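Local coordinates for DNA/RNA-binding protein Alba (Thermoplasma volcanium, PDB 4Z9E), which probably binds double-stranded DNA tightly but without sequence specificity and takes part in compacting the archaeal chromosome, at residues K43-D46 with V47-T51; P13-N16 with Y17-A20; V21-Q24 with F25-A29. All blocks are in the same frame, centred on the assembly; numbering follows the deposited sequence.

Contact 1 of 3, residues K43-D46 with V47-T51; sequences KAVD and VAEIT
Val47 and Ile50 bond back to the carbonyls of Lys43 and Asp46 in overlapping turns of helix 41-55. Val47 N meets Lys43 O at 2.9 Å, and Ile50 N reaches Asp46 O at 2.8 Å in a nearly straight bond (170° at the hydrogen). Side-chain carbons rest on the same oxygens: Val47 CG2 comes within 3.4 Å of Lys43 O, and Ile50 CG1, turned back beside its own backbone N (chi1 -72°), lies 3.3 Å from Asp46 O. One turn on, Val47 O takes two bonds from Thr51, from its N and, at 2.8 Å, from its OG1, which arrive on opposite faces of the carbonyl plane; the second holds the hydroxyl against the helix. Glu49 CG passes Val45 CG1 at 4.3 Å before the chain bends at chi2 (-80°). Beyond that bend OE2 is hydrogen-bonded to Tyr61 OH and salt-bridged to Arg52, while OE1 bonds to Thr68 OG1 of the second subunit. The amine of Lys43 is held by the carbonyls of Gly10 and Lys12. With both oxygens of a buried carboxylate engaged and an arginine beside it, Glu49 is probably ionised, a charged link from this helix into the dimer interface.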
ATOM      1  N   LYS A  43       7.658  -1.996   1.917  1.00 46.74           N
ATOM      2  CA  LYS A  43       8.610  -2.829   1.224  1.00 49.93           C
ATOM      3  C   LYS A  43       7.940  -3.682   0.131  1.00 49.62           C
ATOM      4  O   LYS A  43       8.516  -3.884  -0.931  1.00 49.78           O
ATOM      5  CB  LYS A  43       9.363  -3.688   2.234  1.00 50.68           C
ATOM      6  CG  LYS A  43      10.477  -4.525   1.637  1.00 54.56           C
ATOM      7  CD  LYS A  43      11.011  -5.559   2.617  1.00 56.64           C
ATOM      8  CE  LYS A  43      12.111  -5.003   3.482  1.00 54.52           C
ATOM      9  NZ  LYS A  43      12.762  -6.139   4.186  1.00 58.06           N
ATOM     10  N   ALA A  44       6.734  -4.183   0.377  1.00 46.47           N
ATOM     11  CA  ALA A  44       6.027  -4.939  -0.652  1.00 43.20           C
ATOM     12  C   ALA A  44       5.804  -4.086  -1.902  1.00 41.00           C
ATOM     13  O   ALA A  44       5.937  -4.575  -3.018  1.00 42.62           O
ATOM     14  CB  ALA A  44       4.703  -5.488  -0.129  1.00 37.00           C
ATOM     15  N   VAL A  45       5.422  -2.831  -1.714  1.00 43.04           N
ATOM     16  CA  VAL A  45       5.251  -1.894  -2.838  1.00 42.26           C
ATOM     17  C   VAL A  45       6.566  -1.702  -3.584  1.00 40.19           C
ATOM     18  O   VAL A  45       6.589  -1.829  -4.805  1.00 44.78           O
ATOM     19  CB  VAL A  45       4.666  -0.527  -2.404  1.00 44.79           C
ATOM     20  CG1 VAL A  45       4.555   0.416  -3.602  1.00 43.48           C
ATOM     21  CG2 VAL A  45       3.272  -0.712  -1.806  1.00 43.25           C
ATOM     22  N   ASP A  46       7.651  -1.432  -2.858  1.00 38.86           N
ATOM     23  CA  ASP A  46       9.003  -1.435  -3.444  1.00 44.54           C
ATOM     24  C   ASP A  46       9.308  -2.680  -4.296  1.00 47.10           C
ATOM     25  O   ASP A  46       9.778  -2.550  -5.447  1.00 50.33           O
ATOM     26  CB  ASP A  46      10.104  -1.302  -2.370  1.00 47.05           C
ATOM     27  CG  ASP A  46      10.071   0.034  -1.610  1.00 61.41           C
ATOM     28  OD1 ASP A  46       9.419   1.029  -2.043  1.00 60.11           O
ATOM     29  OD2 ASP A  46      10.733   0.084  -0.542  1.00 64.46           O
ATOM     30  N   VAL A  47       9.071  -3.875  -3.734  1.00 45.09           N
ATOM     31  CA  VAL A  47       9.356  -5.120  -4.435  1.00 43.24           C
ATOM     32  C   VAL A  47       8.666  -5.126  -5.775  1.00 43.62           C
ATOM     33  O   VAL A  47       9.292  -5.401  -6.785  1.00 50.69           O
ATOM     34  CB  VAL A  47       8.944  -6.371  -3.630  1.00 40.52           C
ATOM     35  CG1 VAL A  47       8.869  -7.603  -4.521  1.00 33.67           C
ATOM     36  CG2 VAL A  47       9.908  -6.590  -2.478  1.00 38.91           C
ATOM     37  N   ALA A  48       7.384  -4.798  -5.787  1.00 45.36           N
ATOM     38  CA  ALA A  48       6.622  -4.787  -7.037  1.00 49.09           C
ATOM     39  C   ALA A  48       7.053  -3.687  -7.980  1.00 50.27           C
ATOM     40  O   ALA A  48       6.951  -3.845  -9.187  1.00 54.05           O
ATOM     41  CB  ALA A  48       5.117  -4.672  -6.778  1.00 46.00           C
ATOM     42  N   GLU A  49       7.488  -2.559  -7.448  1.00 47.51           N
ATOM     43  CA  GLU A  49       7.845  -1.455  -8.325  1.00 52.59           C
ATOM     44  C   GLU A  49       9.221  -1.649  -8.957  1.00 53.31           C
ATOM     45  O   GLU A  49       9.423  -1.348 -10.127  1.00 52.66           O
ATOM     46  CB  GLU A  49       7.738  -0.125  -7.598  1.00 52.12           C
ATOM     47  CG  GLU A  49       6.302   0.340  -7.492  1.00 52.96           C
ATOM     48  CD  GLU A  49       5.833   0.989  -8.782  1.00 57.81           C
ATOM     49  OE1 GLU A  49       6.472   1.966  -9.199  1.00 59.76           O
ATOM     50  OE2 GLU A  49       4.845   0.537  -9.403  1.00 61.96           O
ATOM     51  N   ILE A  50      10.150  -2.195  -8.190  1.00 50.20           N
ATOM     52  CA  ILE A  50      11.469  -2.502  -8.723  1.00 53.75           C
ATOM     53  C   ILE A  50      11.340  -3.549  -9.813  1.00 53.40           C
ATOM     54  O   ILE A  50      11.938  -3.436 -10.896  1.00 52.94           O
ATOM     55  CB  ILE A  50      12.400  -3.030  -7.618  1.00 49.66           C
ATOM     56  CG1 ILE A  50      12.792  -1.899  -6.698  1.00 50.41           C
ATOM     57  CG2 ILE A  50      13.654  -3.637  -8.205  1.00 49.44           C
ATOM     58  CD1 ILE A  50      13.274  -2.383  -5.353  1.00 47.36           C
ATOM     59  N   THR A  51      10.538  -4.557  -9.514  1.00 47.83           N
ATOM     60  CA  THR A  51      10.326  -5.652 -10.432  1.00 52.39           C
ATOM     61  C   THR A  51       9.880  -5.142 -11.796  1.00 51.96           C
ATOM     62  O   THR A  51      10.417  -5.533 -12.812  1.00 58.25           O
ATOM     63  CB  THR A  51       9.275  -6.636  -9.882  1.00 51.21           C
ATOM     64  OG1 THR A  51       9.831  -7.350  -8.781  1.00 54.55           O
ATOM     65  CG2 THR A  51       8.878  -7.630 -10.925  1.00 48.53           C
TER

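Contact 2 of 3, residues P13-N16 with Y17-A20; sequences PTMN and YVLA
The Tyr17 ring and the Asn16 amide, the two flat groups here, both fold back towards the start of helix 14-25. The ring slants across the first turn: ring atom Tyr17 CD2 lies 3.8 Å from Pro13 O, and Tyr17 CB, at the root of the ring, 3.5 Å from Thr14 O. Tyr17 CG stands beside its own backbone N (chi1 -59°), which carries the ring back in the N-terminal direction and lets OH bond to Lys12 N. The amide of Asn16 sends ND2 to Pro13 O at 3.1 Å. That acceptor is almost exactly in the amide plane, although the donor itself is tilted 30° from the carbonyl plane of Pro13; Asn16 N reaches the same oxygen from the same face, so Asn16 grips it twice. Thr14 O likewise serves two amides, Val18 N at 3.1 Å and, weakly, Tyr17 N. Farther round the helix Met15 and Val18 run alongside each other, Met15 SD 4.2 Å from Val18 CG2. With a leucine in place of Tyr17, the amide of Lys12 would probably be left without its hydroxyl mate and the incoming loop less firmly tied to the helix. This helix is the crossover of the beta-alpha-beta unit made with strands 6-8 and 31-37, and Thr14, Tyr17 and Val18 turn the inner flank of its first turns onto Lys43, Val47 and Thr51 of helix 41-55.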
ATOM      1  N   PRO A  13      16.598  -8.475   2.782  1.00 60.78           N
ATOM      2  CA  PRO A  13      16.736  -7.375   1.829  1.00 58.79           C
ATOM      3  C   PRO A  13      15.811  -7.493   0.627  1.00 54.56           C
ATOM      4  O   PRO A  13      15.529  -8.593   0.146  1.00 52.92           O
ATOM      5  CB  PRO A  13      18.206  -7.475   1.422  1.00 59.46           C
ATOM      6  CG  PRO A  13      18.864  -7.871   2.709  1.00 56.70           C
ATOM      7  CD  PRO A  13      17.923  -8.922   3.258  1.00 61.31           C
ATOM      8  N   THR A  14      15.342  -6.336   0.180  1.00 49.10           N
ATOM      9  CA  THR A  14      14.288  -6.226  -0.805  1.00 49.63           C
ATOM     10  C   THR A  14      14.534  -7.081  -2.059  1.00 49.83           C
ATOM     11  O   THR A  14      13.587  -7.707  -2.599  1.00 46.42           O
ATOM     12  CB  THR A  14      14.093  -4.724  -1.138  1.00 48.36           C
ATOM     13  OG1 THR A  14      13.721  -4.057   0.068  1.00 51.31           O
ATOM     14  CG2 THR A  14      12.999  -4.482  -2.157  1.00 46.81           C
ATOM     15  N   MET A  15      15.795  -7.129  -2.499  1.00 47.87           N
ATOM     16  CA  MET A  15      16.135  -7.792  -3.752  1.00 47.61           C
ATOM     17  C   MET A  15      15.908  -9.300  -3.687  1.00 49.02           C
ATOM     18  O   MET A  15      15.606  -9.906  -4.704  1.00 50.64           O
ATOM     19  CB  MET A  15      17.550  -7.469  -4.180  1.00 52.09           C
ATOM     20  CG  MET A  15      17.747  -6.003  -4.569  1.00 63.18           C
ATOM     21  SD  MET A  15      16.686  -5.481  -5.923  1.00 68.77           S
ATOM     22  CE  MET A  15      17.655  -4.143  -6.614  1.00 70.05           C
ATOM     23  N   ASN A  16      16.017  -9.896  -2.500  1.00 44.58           N
ATOM     24  CA  ASN A  16      15.602 -11.301  -2.329  1.00 52.67           C
ATOM     25  C   ASN A  16      14.207 -11.544  -2.831  1.00 50.01           C
ATOM     26  O   ASN A  16      13.947 -12.519  -3.538  1.00 53.37           O
ATOM     27  CB  ASN A  16      15.686 -11.754  -0.865  1.00 49.73           C
ATOM     28  CG  ASN A  16      17.097 -11.890  -0.407  1.00 52.34           C
ATOM     29  OD1 ASN A  16      17.724 -12.927  -0.624  1.00 56.55           O
ATOM     30  ND2 ASN A  16      17.646 -10.820   0.139  1.00 54.81           N
ATOM     31  N   TYR A  17      13.307 -10.636  -2.470  1.00 49.76           N
ATOM     32  CA  TYR A  17      11.921 -10.798  -2.840  1.00 48.56           C
ATOM     33  C   TYR A  17      11.725 -10.522  -4.317  1.00 49.04           C
ATOM     34  O   TYR A  17      10.917 -11.179  -4.966  1.00 47.97           O
ATOM     35  CB  TYR A  17      11.036  -9.955  -1.937  1.00 48.23           C
ATOM     36  CG  TYR A  17      11.189 -10.323  -0.469  1.00 48.46           C
ATOM     37  CD1 TYR A  17      10.743 -11.556   0.019  1.00 47.18           C
ATOM     38  CD2 TYR A  17      11.788  -9.444   0.429  1.00 48.86           C
ATOM     39  CE1 TYR A  17      10.901 -11.899   1.366  1.00 47.93           C
ATOM     40  CE2 TYR A  17      11.946  -9.773   1.777  1.00 49.34           C
ATOM     41  CZ  TYR A  17      11.497 -10.989   2.242  1.00 49.77           C
ATOM     42  OH  TYR A  17      11.651 -11.274   3.590  1.00 57.34           O
ATOM     43  N   VAL A  18      12.494  -9.577  -4.862  1.00 52.29           N
ATOM     44  CA  VAL A  18      12.412  -9.285  -6.286  1.00 48.11           C
ATOM     45  C   VAL A  18      12.871 -10.525  -7.063  1.00 51.37           C
ATOM     46  O   VAL A  18      12.288 -10.892  -8.091  1.00 50.77           O
ATOM     47  CB  VAL A  18      13.264  -8.056  -6.665  1.00 49.28           C
ATOM     48  CG1 VAL A  18      13.272  -7.836  -8.180  1.00 42.71           C
ATOM     49  CG2 VAL A  18      12.752  -6.806  -5.971  1.00 45.99           C
ATOM     50  N   LEU A  19      13.900 -11.184  -6.538  1.00 52.19           N
ATOM     51  CA  LEU A  19      14.433 -12.403  -7.126  1.00 50.63           C
ATOM     52  C   LEU A  19      13.412 -13.536  -7.115  1.00 54.01           C
ATOM     53  O   LEU A  19      13.217 -14.216  -8.138  1.00 55.36           O
ATOM     54  CB  LEU A  19      15.716 -12.820  -6.401  1.00 52.02           C
ATOM     55  CG  LEU A  19      16.539 -13.980  -6.997  1.00 56.96           C
ATOM     56  CD1 LEU A  19      16.951 -13.734  -8.448  1.00 52.13           C
ATOM     57  CD2 LEU A  19      17.757 -14.242  -6.133  1.00 49.36           C
ATOM     58  N   ALA A  20      12.765 -13.733  -5.966  1.00 49.55           N
ATOM     59  CA  ALA A  20      11.709 -14.723  -5.828  1.00 46.39           C
ATOM     60  C   ALA A  20      10.605 -14.539  -6.866  1.00 51.83           C
ATOM     61  O   ALA A  20      10.100 -15.506  -7.438  1.00 54.53           O
ATOM     62  CB  ALA A  20      11.130 -14.637  -4.433  1.00 50.02           C
TER

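Contact 3 of 3, residues V21-Q24 with F25-A29; sequences VVTQ and FNNNA
Val21 and Phe25 form the close-packed side of this helix end, lying alongside each other and pointing the same way. Val21 CG1 stands anti to its own amide nitrogen (chi1 167°), which brings it to 4.0 Å from Phe25 CE2, while ring atom CD2 comes within 3.6 Å of Val21 O. The backbone below is regular: Phe25 N bonds to Val21 O at 3.1 Å, and Asn26 N to Val22 O over the same length. Outward from this side, Val21 packs on Thr51 and Val22 on Phe55, both of helix 41-55, and Val22 and Phe25 share Ile56 just beyond that helix. The helix then stops in a Schellman motif. Ala29 N turns back to Gln24 O at 3.3 Å in a fairly straight bond (165° at the hydrogen), and inside that loop Asn28 N makes a weaker bond to Phe25 O, closing a type I turn. Asn28 is the C-prime residue, and its positive phi of 38° reverses the chain. Gln24 O also takes a weak bond from Asn27 N, so this carbonyl near the helix terminus is still supplied with donors; Ala29, whose CB points toward the helix, places that carbon 3.6 Å from the same oxygen. The solvent side is much looser. Asn26, Asn27 and Asn28 are exposed, and there the amide of Asn26 lies alongside Val22, Asn26 ND2 3.6 Å from Val22 CG1. Thr23, on the exposed flank as well, bonds through OG1 to Leu19 O one turn back, while Gln24 and Ala29 lean on Asn5 ahead of strand 6-8.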
ATOM      1  N   VAL A  21      10.252 -13.281  -7.121  1.00 55.64           N
ATOM      2  CA  VAL A  21       9.231 -12.921  -8.103  1.00 49.39           C
ATOM      3  C   VAL A  21       9.730 -13.279  -9.498  1.00 54.42           C
ATOM      4  O   VAL A  21       9.025 -13.943 -10.261  1.00 57.41           O
ATOM      5  CB  VAL A  21       8.879 -11.400  -7.991  1.00 53.83           C
ATOM      6  CG1 VAL A  21       8.066 -10.888  -9.170  1.00 51.80           C
ATOM      7  CG2 VAL A  21       8.146 -11.101  -6.691  1.00 46.99           C
ATOM      8  N   VAL A  22      10.951 -12.854  -9.836  1.00 59.80           N
ATOM      9  CA  VAL A  22      11.482 -13.107 -11.181  1.00 58.05           C
ATOM     10  C   VAL A  22      11.633 -14.610 -11.432  1.00 54.77           C
ATOM     11  O   VAL A  22      11.146 -15.135 -12.423  1.00 58.67           O
ATOM     12  CB  VAL A  22      12.798 -12.350 -11.452  1.00 58.38           C
ATOM     13  CG1 VAL A  22      13.415 -12.820 -12.764  1.00 55.21           C
ATOM     14  CG2 VAL A  22      12.523 -10.854 -11.506  1.00 61.27           C
ATOM     15  N   THR A  23      12.290 -15.299 -10.513  1.00 56.24           N
ATOM     16  CA  THR A  23      12.393 -16.759 -10.580  1.00 60.27           C
ATOM     17  C   THR A  23      11.089 -17.424 -10.977  1.00 62.60           C
ATOM     18  O   THR A  23      11.051 -18.256 -11.888  1.00 66.32           O
ATOM     19  CB  THR A  23      12.797 -17.322  -9.218  1.00 58.73           C
ATOM     20  OG1 THR A  23      13.987 -16.667  -8.798  1.00 63.06           O
ATOM     21  CG2 THR A  23      13.065 -18.827  -9.295  1.00 58.95           C
ATOM     22  N   GLN A  24      10.017 -17.050 -10.290  1.00 63.99           N
ATOM     23  CA  GLN A  24       8.744 -17.704 -10.494  1.00 64.58           C
ATOM     24  C   GLN A  24       8.080 -17.372 -11.813  1.00 64.44           C
ATOM     25  O   GLN A  24       7.417 -18.229 -12.380  1.00 68.91           O
ATOM     26  CB  GLN A  24       7.843 -17.504  -9.281  1.00 68.77           C
ATOM     27  CG  GLN A  24       8.412 -18.276  -8.091  1.00 78.51           C
ATOM     28  CD  GLN A  24       7.579 -18.180  -6.839  1.00 84.78           C
ATOM     29  OE1 GLN A  24       6.389 -17.857  -6.890  1.00 89.52           O
ATOM     30  NE2 GLN A  24       8.204 -18.468  -5.695  1.00 82.60           N
ATOM     31  N   PHE A  25       8.283 -16.155 -12.324  1.00 67.28           N
ATOM     32  CA  PHE A  25       7.836 -15.821 -13.686  1.00 67.10           C
ATOM     33  C   PHE A  25       8.561 -16.628 -14.773  1.00 69.44           C
ATOM     34  O   PHE A  25       7.984 -16.953 -15.809  1.00 73.97           O
ATOM     35  CB  PHE A  25       8.035 -14.338 -13.984  1.00 72.49           C
ATOM     36  CG  PHE A  25       6.859 -13.480 -13.637  1.00 74.89           C
ATOM     37  CD1 PHE A  25       5.591 -13.777 -14.125  1.00 76.02           C
ATOM     38  CD2 PHE A  25       7.025 -12.353 -12.840  1.00 70.09           C
ATOM     39  CE1 PHE A  25       4.511 -12.980 -13.801  1.00 74.49           C
ATOM     40  CE2 PHE A  25       5.953 -11.553 -12.516  1.00 60.74           C
ATOM     41  CZ  PHE A  25       4.698 -11.864 -12.996  1.00 69.01           C
ATOM     42  N   ASN A  26       9.835 -16.923 -14.543  1.00 68.10           N
ATOM     43  CA  ASN A  26      10.624 -17.701 -15.499  1.00 77.64           C
ATOM     44  C   ASN A  26      10.481 -19.226 -15.352  1.00 76.56           C
ATOM     45  O   ASN A  26      11.227 -19.984 -15.958  1.00 82.38           O
ATOM     46  CB  ASN A  26      12.098 -17.272 -15.454  1.00 81.35           C
ATOM     47  CG  ASN A  26      12.304 -15.836 -15.915  1.00 91.16           C
ATOM     48  OD1 ASN A  26      11.523 -15.286 -16.697  1.00 96.15           O
ATOM     49  ND2 ASN A  26      13.360 -15.219 -15.420  1.00 99.63           N
ATOM     50  N   ASN A  27       9.547 -19.654 -14.507  1.00 80.55           N
ATOM     51  CA  ASN A  27       9.074 -21.034 -14.459  1.00 77.05           C
ATOM     52  C   ASN A  27       7.620 -21.004 -14.838  1.00 83.47           C
ATOM     53  O   ASN A  27       6.828 -21.826 -14.369  1.00 82.40           O
ATOM     54  CB  ASN A  27       9.215 -21.610 -13.060  1.00 72.30           C
ATOM     55  CG  ASN A  27      10.654 -21.859 -12.688  1.00 81.08           C
ATOM     56  OD1 ASN A  27      11.517 -22.012 -13.555  1.00 78.73           O
ATOM     57  ND2 ASN A  27      10.924 -21.918 -11.385  1.00 81.92           N
ATOM     58  N   ASN A  28       7.289 -20.003 -15.660  1.00 87.65           N
ATOM     59  CA  ASN A  28       5.941 -19.745 -16.172  1.00 92.12           C
ATOM     60  C   ASN A  28       4.750 -19.985 -15.210  1.00 96.03           C
ATOM     61  O   ASN A  28       3.821 -20.751 -15.503  1.00 96.42           O
ATOM     62  CB  ASN A  28       5.737 -20.412 -17.547  1.00 98.69           C
ATOM     63  CG  ASN A  28       6.572 -19.758 -18.644  1.00104.19           C
ATOM     64  OD1 ASN A  28       6.032 -19.119 -19.551  1.00105.45           O
ATOM     65  ND2 ASN A  28       7.892 -19.903 -18.559  1.00 97.96           N
ATOM     66  N   ALA A  29       4.807 -19.337 -14.045  1.00 89.25           N
ATOM     67  CA  ALA A  29       3.585 -18.978 -13.340  1.00 78.95           C
ATOM     68  C   ALA A  29       3.005 -17.812 -14.136  1.00 74.62           C
ATOM     69  O   ALA A  29       3.757 -17.010 -14.708  1.00 69.48           O
ATOM     70  CB  ALA A  29       3.882 -18.553 -11.921  1.00 71.48           C
TER

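From the N terminus, strand 6-8 leads into contact 2, which forms the opening turns of helix 14-25; contact 3 follows without a gap, ends that helix and turns the chain towards strand 31-37. After that strand comes contact 1, on helix 41-55. All three are local and in series, so none nests in or crosses another; contacts 1 and 2 close only helical turns, whereas contact 3 also closes the reversal that ends helix 14-25. They meet in space where the helices pack together: Val47 CG2 of contact 1 lies 3.6 Å from Tyr17 CB of contact 2, and Thr51 CG2 lies 3.8 Å from Val21 CG1 of contact 3. Helix 41-55 thus joins both halves of helix 14-25, and through Ala44 and Ala48 it also packs on strand 31-37.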